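Local coordinates for protein Non-atp dependent l-selective hydantoinase (Arthrobacter aurescens, PDB 1GKR) that hydrolyses the cyclic amide ring of hydantoins with a pair of zinc ions, preferring aryl over alkyl derivatives, with an enantioselectivity that depends on the substrate, at residues Arg74-Ser79 against Gly114-Val119; Ser81-Gly86 against Val432-Gly437; Asp104-Lys109 against His139-Val144; Gly337-Leu342 against Ser403-Leu408; Thr426-Thr431 against Gln443-Phe448. One frame throughout, in Å; residues are numbered along the deposited sequence.

Contact 1. Residues Arg74-Ser79 against Gly114-Val119; sequences RFELDS and GQRLKV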
# COMPACT_ATOMS: atom_id res chain seq x y z
N ARG A 74 -22.83 17.58 37.33
CA ARG A 74 -22.86 16.98 38.67
C ARG A 74 -23.06 15.46 38.54
O ARG A 74 -23.90 15.01 37.75
CB ARG A 74 -24.02 17.54 39.49
CG ARG A 74 -24.24 19.05 39.42
CD ARG A 74 -23.33 19.80 40.38
NE ARG A 74 -23.60 19.43 41.76
CZ ARG A 74 -24.74 19.69 42.38
NH1 ARG A 74 -25.71 20.32 41.74
NH2 ARG A 74 -24.91 19.30 43.64
N PHE A 75 -22.31 14.68 39.30
CA PHE A 75 -22.47 13.24 39.23
C PHE A 75 -23.92 12.79 39.42
O PHE A 75 -24.41 11.97 38.64
CB PHE A 75 -21.60 12.53 40.27
CG PHE A 75 -20.13 12.59 39.98
CD1 PHE A 75 -19.65 12.45 38.68
CD2 PHE A 75 -19.21 12.76 41.01
CE1 PHE A 75 -18.27 12.48 38.42
CE2 PHE A 75 -17.84 12.78 40.76
CZ PHE A 75 -17.37 12.64 39.47
N GLU A 76 -24.62 13.32 40.43
CA GLU A 76 -26.01 12.91 40.69
C GLU A 76 -27.00 13.39 39.66
O GLU A 76 -28.13 12.89 39.62
CB GLU A 76 -26.53 13.37 42.05
CG GLU A 76 -25.51 13.88 43.02
CD GLU A 76 -25.03 15.26 42.66
OE1 GLU A 76 -25.89 16.12 42.37
OE2 GLU A 76 -23.79 15.47 42.67
N LEU A 77 -26.63 14.37 38.85
CA LEU A 77 -27.58 14.83 37.84
C LEU A 77 -27.36 14.14 36.50
O LEU A 77 -28.25 13.45 36.00
CB LEU A 77 -27.50 16.34 37.67
CG LEU A 77 -27.84 17.08 38.96
CD1 LEU A 77 -27.91 18.57 38.68
CD2 LEU A 77 -29.16 16.57 39.49
N ASP A 78 -26.17 14.32 35.94
CA ASP A 78 -25.83 13.72 34.65
C ASP A 78 -25.90 12.20 34.65
O ASP A 78 -26.25 11.60 33.63
CB ASP A 78 -24.45 14.19 34.22
CG ASP A 78 -24.38 15.68 34.04
OD1 ASP A 78 -24.75 16.40 34.99
OD2 ASP A 78 -23.96 16.14 32.96
N SER A 79 -25.56 11.56 35.77
CA SER A 79 -25.63 10.11 35.77
C SER A 79 -27.10 9.67 35.62
O SER A 79 -27.39 8.52 35.28
CB SER A 79 -24.99 9.52 37.04
OG SER A 79 -25.83 9.60 38.16
N GLY A 114 -18.22 7.67 43.83
CA GLY A 114 -18.90 6.55 44.45
C GLY A 114 -20.08 6.94 45.33
O GLY A 114 -21.01 6.16 45.54
N GLN A 115 -20.05 8.16 45.86
CA GLN A 115 -21.12 8.62 46.73
C GLN A 115 -22.26 9.28 45.99
O GLN A 115 -23.38 9.33 46.50
CB GLN A 115 -20.58 9.62 47.74
CG GLN A 115 -19.57 9.07 48.71
CD GLN A 115 -18.91 10.17 49.52
OE1 GLN A 115 -18.05 9.91 50.37
NE2 GLN A 115 -19.30 11.42 49.26
N ARG A 116 -22.00 9.78 44.79
CA ARG A 116 -23.07 10.47 44.09
C ARG A 116 -23.56 9.93 42.75
O ARG A 116 -24.66 10.29 42.31
CB ARG A 116 -22.70 11.94 43.96
CG ARG A 116 -22.64 12.64 45.31
CD ARG A 116 -22.31 14.10 45.17
NE ARG A 116 -20.88 14.32 45.05
CZ ARG A 116 -20.33 15.06 44.09
NH1 ARG A 116 -21.10 15.64 43.18
NH2 ARG A 116 -19.00 15.23 44.06
N LEU A 117 -22.77 9.07 42.11
CA LEU A 117 -23.16 8.50 40.82
C LEU A 117 -24.32 7.52 40.95
O LEU A 117 -24.47 6.86 41.97
CB LEU A 117 -21.97 7.81 40.17
CG LEU A 117 -21.03 8.79 39.48
CD1 LEU A 117 -19.75 8.08 39.08
CD2 LEU A 117 -21.76 9.39 38.28
N LYS A 118 -25.14 7.44 39.91
CA LYS A 118 -26.28 6.54 39.93
C LYS A 118 -26.11 5.32 39.00
O LYS A 118 -26.90 4.39 39.06
CB LYS A 118 -27.56 7.31 39.59
CG LYS A 118 -28.01 8.33 40.64
CD LYS A 118 -29.48 8.68 40.43
CE LYS A 118 -30.08 9.48 41.57
NZ LYS A 118 -29.67 10.91 41.51
N VAL A 119 -25.10 5.34 38.15
CA VAL A 119 -24.81 4.19 37.29
C VAL A 119 -23.38 3.79 37.65
O VAL A 119 -22.69 4.53 38.35
CB VAL A 119 -24.95 4.54 35.80
CG1 VAL A 119 -26.40 4.91 35.49
CG2 VAL A 119 -24.02 5.67 35.43

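Contact 2. Residues Ser81-Gly86 against Val432-Gly437; sequences SAAVGG and VVAEKG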
# COMPACT_ATOMS: atom_id res chain seq x y z
N SER A 81 -29.03 11.05 33.43
CA SER A 81 -29.19 11.09 31.99
C SER A 81 -28.69 9.77 31.42
O SER A 81 -29.29 9.22 30.50
CB SER A 81 -28.39 12.23 31.36
OG SER A 81 -29.07 13.46 31.46
N ALA A 82 -27.58 9.27 31.98
CA ALA A 82 -27.03 8.01 31.53
C ALA A 82 -28.08 6.93 31.77
O ALA A 82 -28.45 6.19 30.85
CB ALA A 82 -25.76 7.68 32.30
N ALA A 83 -28.56 6.84 33.00
CA ALA A 83 -29.56 5.84 33.35
C ALA A 83 -30.73 5.81 32.39
O ALA A 83 -31.09 4.74 31.91
CB ALA A 83 -30.06 6.06 34.75
N VAL A 84 -31.34 6.94 32.08
CA VAL A 84 -32.48 6.87 31.18
C VAL A 84 -32.01 6.61 29.77
O VAL A 84 -32.74 6.06 28.96
CB VAL A 84 -33.35 8.15 31.18
CG1 VAL A 84 -33.69 8.53 32.60
CG2 VAL A 84 -32.65 9.28 30.48
N GLY A 85 -30.77 7.01 29.48
CA GLY A 85 -30.21 6.81 28.15
C GLY A 85 -29.73 5.39 27.91
O GLY A 85 -29.28 5.07 26.83
N GLY A 86 -29.83 4.53 28.92
CA GLY A 86 -29.41 3.15 28.77
C GLY A 86 -27.92 2.91 28.95
O GLY A 86 -27.43 1.81 28.68
N VAL A 432 -33.61 -2.36 38.83
CA VAL A 432 -34.11 -1.38 37.87
C VAL A 432 -33.76 0.02 38.33
O VAL A 432 -34.24 0.47 39.37
CB VAL A 432 -35.63 -1.48 37.70
CG1 VAL A 432 -36.11 -0.50 36.64
CG2 VAL A 432 -36.01 -2.89 37.32
N VAL A 433 -32.91 0.70 37.57
CA VAL A 433 -32.51 2.06 37.93
C VAL A 433 -33.33 3.08 37.17
O VAL A 433 -33.44 4.23 37.59
CB VAL A 433 -31.01 2.32 37.64
CG1 VAL A 433 -30.13 1.38 38.46
CG2 VAL A 433 -30.75 2.17 36.17
N ALA A 434 -33.89 2.68 36.05
CA ALA A 434 -34.70 3.61 35.29
C ALA A 434 -35.75 2.81 34.57
O ALA A 434 -35.46 1.77 33.98
CB ALA A 434 -33.86 4.38 34.31
N GLU A 435 -36.97 3.29 34.65
CA GLU A 435 -38.06 2.62 33.98
C GLU A 435 -38.91 3.71 33.38
O GLU A 435 -39.32 4.64 34.06
CB GLU A 435 -38.86 1.79 34.98
CG GLU A 435 -40.13 1.21 34.42
CD GLU A 435 -40.58 -0.02 35.17
OE1 GLU A 435 -40.51 -0.02 36.43
OE2 GLU A 435 -41.00 -1.00 34.51
N LYS A 436 -39.13 3.59 32.07
CA LYS A 436 -39.91 4.55 31.30
C LYS A 436 -39.74 6.00 31.77
O LYS A 436 -40.69 6.64 32.22
CB LYS A 436 -41.38 4.13 31.28
CG LYS A 436 -41.92 3.67 32.62
CD LYS A 436 -43.26 2.96 32.48
CE LYS A 436 -43.82 2.58 33.86
NZ LYS A 436 -45.18 1.96 33.79
N GLY A 437 -38.50 6.49 31.68
CA GLY A 437 -38.18 7.87 32.04
C GLY A 437 -38.01 8.26 33.50
O GLY A 437 -37.73 9.42 33.79

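Contact 3. Residues Asp104-Lys109 against His139-Val144; sequences DAFLEK and HDAGAV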
# COMPACT_ATOMS: atom_id res chain seq x y z
N ASP A 104 -3.63 11.33 44.57
CA ASP A 104 -4.54 11.98 45.50
C ASP A 104 -5.79 12.43 44.79
O ASP A 104 -6.89 12.10 45.21
CB ASP A 104 -3.91 13.21 46.15
CG ASP A 104 -2.78 12.85 47.09
OD1 ASP A 104 -2.96 11.93 47.92
OD2 ASP A 104 -1.70 13.49 47.02
N ALA A 105 -5.63 13.19 43.71
CA ALA A 105 -6.78 13.68 42.98
C ALA A 105 -7.68 12.53 42.55
O ALA A 105 -8.92 12.65 42.56
CB ALA A 105 -6.33 14.47 41.76
N PHE A 106 -7.04 11.42 42.20
CA PHE A 106 -7.72 10.22 41.74
C PHE A 106 -8.53 9.60 42.87
O PHE A 106 -9.72 9.32 42.71
CB PHE A 106 -6.70 9.21 41.22
CG PHE A 106 -7.31 7.96 40.63
CD1 PHE A 106 -7.74 7.93 39.30
CD2 PHE A 106 -7.50 6.83 41.42
CE1 PHE A 106 -8.34 6.79 38.76
CE2 PHE A 106 -8.09 5.68 40.89
CZ PHE A 106 -8.52 5.66 39.56
N LEU A 107 -7.88 9.37 44.01
CA LEU A 107 -8.55 8.78 45.17
C LEU A 107 -9.74 9.62 45.62
O LEU A 107 -10.76 9.09 46.06
CB LEU A 107 -7.59 8.63 46.34
CG LEU A 107 -6.84 7.31 46.56
CD1 LEU A 107 -7.36 6.23 45.64
CD2 LEU A 107 -5.39 7.55 46.31
N GLU A 108 -9.60 10.94 45.51
CA GLU A 108 -10.66 11.83 45.92
C GLU A 108 -11.85 11.74 44.97
O GLU A 108 -12.99 11.68 45.41
CB GLU A 108 -10.15 13.28 46.00
CG GLU A 108 -11.12 14.26 46.66
CD GLU A 108 -11.61 13.80 48.04
OE1 GLU A 108 -10.81 13.21 48.80
OE2 GLU A 108 -12.81 14.03 48.36
N LYS A 109 -11.57 11.72 43.66
CA LYS A 109 -12.64 11.64 42.67
C LYS A 109 -13.38 10.32 42.81
O LYS A 109 -14.60 10.26 42.67
CB LYS A 109 -12.08 11.78 41.24
CG LYS A 109 -13.19 11.87 40.20
CD LYS A 109 -12.68 11.82 38.75
CE LYS A 109 -12.34 13.19 38.23
NZ LYS A 109 -12.58 13.26 36.76
N HIS A 139 -2.64 3.60 38.15
CA HIS A 139 -2.87 2.28 37.60
C HIS A 139 -3.12 1.31 38.76
O HIS A 139 -4.11 0.57 38.76
CB HIS A 139 -1.65 1.80 36.82
CG HIS A 139 -1.76 0.39 36.33
ND1 HIS A 139 -2.66 0.00 35.36
CD2 HIS A 139 -1.12 -0.74 36.72
CE1 HIS A 139 -2.57 -1.30 35.17
NE2 HIS A 139 -1.64 -1.78 35.99
N ASP A 140 -2.21 1.34 39.74
CA ASP A 140 -2.30 0.48 40.91
C ASP A 140 -3.52 0.79 41.77
O ASP A 140 -3.99 -0.07 42.52
CB ASP A 140 -1.03 0.57 41.76
CG ASP A 140 0.18 -0.05 41.08
OD1 ASP A 140 0.03 -1.08 40.38
OD2 ASP A 140 1.30 0.47 41.27
N ALA A 141 -4.05 2.00 41.67
CA ALA A 141 -5.23 2.35 42.45
C ALA A 141 -6.51 1.99 41.71
O ALA A 141 -7.60 2.26 42.21
CB ALA A 141 -5.22 3.83 42.79
N GLY A 142 -6.38 1.41 40.52
CA GLY A 142 -7.57 1.01 39.80
C GLY A 142 -7.96 1.72 38.51
O GLY A 142 -8.98 1.38 37.91
N ALA A 143 -7.18 2.70 38.08
CA ALA A 143 -7.50 3.39 36.83
C ALA A 143 -7.52 2.37 35.70
O ALA A 143 -6.65 1.50 35.65
CB ALA A 143 -6.46 4.46 36.55
N VAL A 144 -8.50 2.44 34.80
CA VAL A 144 -8.54 1.48 33.70
C VAL A 144 -7.68 1.95 32.55
O VAL A 144 -7.22 1.15 31.75
CB VAL A 144 -9.94 1.26 33.15
CG1 VAL A 144 -10.74 0.46 34.11
CG2 VAL A 144 -10.59 2.59 32.87

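Contact 4. Residues Gly337-Leu342 against Ser403-Leu408; sequences GLETSL and SQFRSL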
# COMPACT_ATOMS: atom_id res chain seq x y z
N GLY A 337 -24.53 14.34 25.55
CA GLY A 337 -24.85 13.19 24.72
C GLY A 337 -25.24 11.95 25.49
O GLY A 337 -25.67 10.94 24.91
N LEU A 338 -25.12 12.01 26.80
CA LEU A 338 -25.44 10.88 27.65
C LEU A 338 -26.89 10.42 27.53
O LEU A 338 -27.19 9.23 27.67
CB LEU A 338 -25.15 11.25 29.09
CG LEU A 338 -24.23 10.35 29.88
CD1 LEU A 338 -23.23 9.67 28.98
CD2 LEU A 338 -23.52 11.20 30.93
N GLU A 339 -27.79 11.35 27.26
CA GLU A 339 -29.20 11.01 27.17
C GLU A 339 -29.68 10.75 25.75
O GLU A 339 -30.75 10.17 25.56
CB GLU A 339 -30.02 12.14 27.81
CG GLU A 339 -31.23 11.66 28.57
CD GLU A 339 -31.88 12.76 29.40
OE1 GLU A 339 -31.17 13.37 30.22
OE2 GLU A 339 -33.10 12.99 29.22
N THR A 340 -28.89 11.14 24.77
CA THR A 340 -29.26 10.97 23.37
C THR A 340 -28.42 9.98 22.54
O THR A 340 -28.75 9.71 21.38
CB THR A 340 -29.21 12.32 22.65
OG1 THR A 340 -27.91 12.89 22.81
CG2 THR A 340 -30.23 13.25 23.24
N SER A 341 -27.36 9.44 23.12
CA SER A 341 -26.49 8.54 22.39
C SER A 341 -27.16 7.28 21.83
O SER A 341 -27.13 7.05 20.62
CB SER A 341 -25.33 8.14 23.26
OG SER A 341 -24.43 7.39 22.49
N LEU A 342 -27.75 6.46 22.69
CA LEU A 342 -28.39 5.23 22.22
C LEU A 342 -29.58 5.52 21.33
O LEU A 342 -29.67 5.02 20.21
CB LEU A 342 -28.85 4.35 23.39
CG LEU A 342 -28.72 2.82 23.29
CD1 LEU A 342 -29.72 2.17 24.24
CD2 LEU A 342 -28.97 2.33 21.89
N SER A 403 -34.78 20.28 27.26
CA SER A 403 -35.20 20.88 28.53
C SER A 403 -35.62 19.83 29.54
O SER A 403 -35.75 20.14 30.73
CB SER A 403 -36.37 21.83 28.30
OG SER A 403 -37.48 21.11 27.80
N GLN A 404 -35.86 18.61 29.07
CA GLN A 404 -36.26 17.51 29.94
C GLN A 404 -35.05 16.73 30.44
O GLN A 404 -35.19 15.81 31.25
CB GLN A 404 -37.21 16.56 29.20
CG GLN A 404 -38.54 17.18 28.82
CD GLN A 404 -39.18 17.91 30.00
OE1 GLN A 404 -39.44 17.31 31.04
NE2 GLN A 404 -39.43 19.21 29.83
N PHE A 405 -33.87 17.08 29.94
CA PHE A 405 -32.63 16.42 30.34
C PHE A 405 -32.48 16.40 31.85
O PHE A 405 -32.79 17.38 32.52
CB PHE A 405 -31.42 17.12 29.73
CG PHE A 405 -31.15 16.75 28.30
CD1 PHE A 405 -32.06 15.98 27.58
CD2 PHE A 405 -29.98 17.18 27.67
CE1 PHE A 405 -31.81 15.66 26.25
CE2 PHE A 405 -29.72 16.86 26.34
CZ PHE A 405 -30.64 16.10 25.63
N ARG A 406 -31.97 15.30 32.36
CA ARG A 406 -31.77 15.16 33.79
C ARG A 406 -30.42 15.74 34.23
O ARG A 406 -30.18 15.94 35.42
CB ARG A 406 -31.83 13.68 34.15
CG ARG A 406 -33.01 12.98 33.49
CD ARG A 406 -34.29 13.43 34.13
NE ARG A 406 -34.30 13.06 35.54
CZ ARG A 406 -34.83 13.80 36.51
NH1 ARG A 406 -35.38 14.98 36.24
NH2 ARG A 406 -34.80 13.36 37.77
N SER A 407 -29.55 16.03 33.27
CA SER A 407 -28.23 16.57 33.56
C SER A 407 -28.25 18.02 34.01
O SER A 407 -29.29 18.68 33.97
CB SER A 407 -27.35 16.45 32.32
OG SER A 407 -27.91 17.18 31.24
N LEU A 408 -27.09 18.51 34.44
CA LEU A 408 -26.98 19.90 34.89
C LEU A 408 -27.39 20.84 33.77
O LEU A 408 -28.20 21.74 33.99
CB LEU A 408 -25.56 20.22 35.33
CG LEU A 408 -25.43 21.68 35.78
CD1 LEU A 408 -26.26 21.87 37.04
CD2 LEU A 408 -23.98 22.07 36.01

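Contact 5. Residues Thr426-Thr431 against Gln443-Phe448; sequences TMVRGT and QGFGQF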
# COMPACT_ATOMS: atom_id res chain seq x y z
N THR A 426 -33.95 0.11 32.23
CA THR A 426 -32.52 -0.09 32.29
C THR A 426 -32.19 -0.53 33.69
O THR A 426 -32.65 0.07 34.66
CB THR A 426 -31.73 1.19 31.87
OG1 THR A 426 -30.78 1.52 32.88
CG2 THR A 426 -32.66 2.35 31.61
N MET A 427 -31.44 -1.63 33.80
CA MET A 427 -31.06 -2.11 35.10
C MET A 427 -29.58 -2.39 35.18
O MET A 427 -28.95 -2.79 34.19
CB MET A 427 -31.83 -3.38 35.49
CG MET A 427 -31.45 -4.67 34.76
SD MET A 427 -31.89 -6.19 35.72
CE MET A 427 -33.64 -6.23 35.59
N VAL A 428 -29.01 -2.14 36.36
CA VAL A 428 -27.61 -2.43 36.56
C VAL A 428 -27.51 -3.32 37.79
O VAL A 428 -28.18 -3.08 38.80
CB VAL A 428 -26.72 -1.15 36.68
CG1 VAL A 428 -27.54 0.07 36.45
CG2 VAL A 428 -25.99 -1.12 38.02
N ARG A 429 -26.71 -4.38 37.66
CA ARG A 429 -26.51 -5.36 38.72
C ARG A 429 -27.83 -5.87 39.31
O ARG A 429 -28.01 -5.96 40.53
CB ARG A 429 -25.60 -4.78 39.80
CG ARG A 429 -24.15 -4.77 39.37
CD ARG A 429 -23.25 -4.08 40.38
NE ARG A 429 -23.49 -2.65 40.43
CZ ARG A 429 -24.22 -2.05 41.37
NH1 ARG A 429 -24.77 -2.76 42.33
NH2 ARG A 429 -24.41 -0.73 41.32
N GLY A 430 -28.75 -6.21 38.42
CA GLY A 430 -30.02 -6.76 38.85
C GLY A 430 -31.07 -5.81 39.40
O GLY A 430 -32.13 -6.28 39.80
N THR A 431 -30.83 -4.50 39.44
CA THR A 431 -31.89 -3.66 39.96
C THR A 431 -32.31 -2.58 38.96
O THR A 431 -31.47 -1.99 38.27
CB THR A 431 -31.52 -3.07 41.37
OG1 THR A 431 -31.33 -1.66 41.28
CG2 THR A 431 -30.25 -3.73 41.93
N GLN A 443 -28.72 8.49 44.90
CA GLN A 443 -27.34 8.80 44.57
C GLN A 443 -26.38 7.94 45.38
O GLN A 443 -26.57 7.71 46.56
CB GLN A 443 -27.07 10.28 44.81
CG GLN A 443 -27.40 10.77 46.19
CD GLN A 443 -27.11 12.26 46.34
OE1 GLN A 443 -27.80 13.10 45.74
NE2 GLN A 443 -26.09 12.59 47.13
N GLY A 444 -25.34 7.45 44.72
CA GLY A 444 -24.37 6.62 45.40
C GLY A 444 -24.55 5.16 45.06
O GLY A 444 -23.70 4.32 45.37
N PHE A 445 -25.67 4.84 44.41
CA PHE A 445 -25.95 3.48 44.01
C PHE A 445 -24.83 2.91 43.12
O PHE A 445 -24.53 1.71 43.19
CB PHE A 445 -27.27 3.42 43.25
CG PHE A 445 -27.54 2.09 42.61
CD1 PHE A 445 -27.90 0.99 43.38
CD2 PHE A 445 -27.38 1.92 41.24
CE1 PHE A 445 -28.10 -0.26 42.80
CE2 PHE A 445 -27.58 0.68 40.64
CZ PHE A 445 -27.94 -0.42 41.42
N GLY A 446 -24.24 3.77 42.29
CA GLY A 446 -23.17 3.35 41.40
C GLY A 446 -21.92 2.82 42.08
O GLY A 446 -21.45 3.37 43.08
N GLN A 447 -21.37 1.75 41.53
CA GLN A 447 -20.17 1.13 42.07
C GLN A 447 -18.99 1.40 41.14
O GLN A 447 -19.15 1.60 39.94
CB GLN A 447 -20.32 -0.38 42.15
CG GLN A 447 -21.60 -0.86 42.72
CD GLN A 447 -21.54 -1.02 44.20
OE1 GLN A 447 -21.46 -0.04 44.94
NE2 GLN A 447 -21.54 -2.27 44.66
N PHE A 448 -17.81 1.37 41.73
CA PHE A 448 -16.56 1.56 41.02
C PHE A 448 -16.29 0.23 40.32
O PHE A 448 -16.48 -0.83 40.92
CB PHE A 448 -15.48 1.85 42.05
CG PHE A 448 -14.10 1.95 41.48
CD1 PHE A 448 -13.78 2.96 40.59
CD2 PHE A 448 -13.12 1.06 41.87
CE1 PHE A 448 -12.48 3.09 40.10
CE2 PHE A 448 -11.81 1.18 41.38
CZ PHE A 448 -11.49 2.19 40.50
O HOH W 1 -25.30 -0.80 44.75

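Contact 1. Residues Arg74-Ser79 against Gly114-Val119
R116 lays its whole side chain across the first turn of helix 75-85, over E76 and F75. Its CB rests on E76 CG at 3.5 Å and also faces F75 CB. CG continues past E76 CG, and CD comes up beside the carboxylate, 3.2 Å from E76 OE2. The bend at chi3 (-83°) then turns the guanidinium back over the helix. CZ and NH2 pass F75 CD2, NH2 at 3.9 Å, with that ring carbon over one guanidinium face and the two planes 43° apart. NH1 reaches E76 OE2 at 2.7 Å in a fairly straight salt bridge (160° at the hydrogen) that lies in the guanidinium plane and meets the oxygen nearly along its C-O axis. NH2 pairs with D65, while R74 approaches E76 OE1 from well out of its own guanidinium plane, by charge alone, so one carboxylate serves two arginines. The contact joins two helices of the TIM-barrel amidohydrolase fold: 75-85 near its N-terminus, 103-116 where it runs out at L117. There the apolar layer takes over: L117 CD2 packs on F75 CB at 3.7 Å and on S79 CB at 3.5 Å. S79 OG works both ways, accepting from K118 N at 2.9 Å and donating to F75 O at 2.8 Å. F75 O also takes S79 N, from the other face of its carbonyl plane. K118 NZ has E80 as its main partner and adds a weak bond to E76 O. V119 CG1 lies against S79 O.

Contact 2. Residues Ser81-Gly86 against Val432-Gly437
The methyl of A434 is the main bump here, pushed from strand 431-435 into the shallow hollow between A83 and V84 on helix 75-85. A434 CB stands 4.2 Å from A83 CB on one flank. It also faces V84 N at the floor of the hollow and, more loosely, V84 CG1 on the other flank, 4.5 Å away. One residue back, V433 adds a second bump: with CG1 anti to the carbonyl carbon (chi1 -61°), CG2 falls between the backbone N and the carbonyl carbon and meets the A83 methyl at 4.2 Å. The A83 methyl thus lies between the two strand side chains. Two consecutive strand residues can both point at the helix because V433 and A434 form a classic beta bulge opposite T426 of the neighbouring antiparallel strand 418-428. The bulge lies on the beta hairpin that packs against a helix of the TIM-barrel amidohydrolase fold. The short segments of helix and strand cross at 74° with their axes 7.6 Å apart, a spacing consistent with the small alanines at the interface. Further along, V84 CG1 reaches toward G437 O, 4.3 Å away, where the chain has already left the strand. Around this interface V119 touches A82 and A83, E339 touches V84, and F445 packs on V433.

Contact 3. Residues Asp104-Lys109 against His139-Val144
G142 N donates to H139 O at 3.0 Å, and this backbone bond helps turn the chain at the end of helix 132-140 so that A141, G142 and A143 curl around the ring of F106. G142 has positive phi (112°) and completes a Schellman motif. Across the contact the touches are van der Waals, methyls and backbone against the ring. F106 CG stands opposite the backbone N (chi1 -176°), which projects the ring from helix 103-116 straight at the turn. Its CE2 side takes the A141 methyl, with CE2 to A141 CB at 3.9 Å, and A141 O comes to the same carbon at the ring edge, near the ring plane, at 3.7 Å. On the other side, CE1 lies 3.7 Å from A143 CB. The end of the ring, CZ, meets the backbone between them, 3.6 Å from A143 N and 4.1 Å from G142 C. L107 CD1 adds a looser touch to A141 CB at 4.3 Å. An alanine here is likely to leave the A141 and A143 methyls without the ring they flank, opening a gap between the helix and the turn. T100 and L123 also touch the F106 side chain, the latter from strand 120-123. V144 pairs by backbone with that same L123, so F106 packs among helix 103-116, the end of helix 132-140 and strand 120-123 of the TIM barrel.

Contact 4. Residues Gly337-Leu342 against Ser403-Leu408
The F405 ring has the E339 side chain over one face, CB 4.2 Å above the plane and displaced toward the rim, while T340 CG2 comes in obliquely at F405 CZ, 3.7 Å away. The glutamate chain and the phenylalanine run antiparallel alongside each other. Their flat groups are tilted by 49°, and E339 OE2 lies 3.6 Å from F405 CD1. Extended beyond CG (chi2 170°), the glutamate carries its carboxylate along the ring to the backbone, where R406 N donates to OE1 at 3.0 Å in a nearly straight bond (167°) that uses the syn lone pair. S81 OG is a second hydrogen-bond partner of OE1, so the oxygen is gripped by a loop amide and a hydroxyl of helix 75-85. In the TIM-barrel amidohydrolase fold this ties the approach to helix 341-350 to the loop between strands 398-399 and 418-428. G337 O, accepting from T340 N and S341 N, helps set the turn that presents E339 and T340 together. R406 CG and CB pass near OE1, but the guanidinium turns off to a salt bridge with E80.

Contact 5. Residues Thr426-Thr431 against Gln443-Phe448
R429 and F445 meet at a hairpin: V428 to T431 forms the type I' beta turn that joins strand 418-428 to 431-435, and the loop 443-448 folds back over it. An off-centre cation-pi contact joins them. R429 CZ lies 4.6 Å from the F445 ring centroid, 31° off the ring normal, with NH2 3.5 Å above one face toward the rim. A bend at chi3 (-68°) brings the guanidinium there from the turn. Among the polar contacts, NH2 also gives a weak bond to F445 O, and a water bridges the two residues, accepting from R429 NH1 at 3.2 Å and donating to F445 O at 3.1 Å. Beyond the segments, D120 is the stronger partner: its OD2 pairs with R429 NE, and its OD1 accepts from Q447 N, so this aspartate holds both sides of the contact. Van der Waals contacts fill the rest. Q447 CG sits over the centre of one guanidinium face, the two chains crossing at about a right angle. V428 CG2 packs on F445 CE2 at 3.6 Å, and T431 OG1 approaches F445 CZ obliquely at the same distance. A leucine in place of R429 would probably leave D120 without its charged mate and strip the F445 face of its cation. The turn is closed by V428 N to T431 O and T431 N to V428 O, both 3.1 Å, and V428 O also lies in plane at the edge of the F445 ring.

Contacts 1 and 2 are largely buried and share helix 75-85: contact 1 works its N-terminal half with salt bridges and a two-way hydroxyl, while contact 2, at its C-terminal half, is packing of alanine and valine side chains, with no polar bond between its segments. Contact 4 is partly buried and polar at its centre. It reaches the same helix through S81 and D78. In contacts 3 and 5, also partly buried and farther from the chain centre, a phenylalanine is the chief packing group, against alanines or beneath an arginine. Contacts 1 and 3 both use helix 103-116. Contact 5 joins contact 2 through the hairpin strands, and contact 1 where G444 N and G446 N both hydrogen-bond to L117 O.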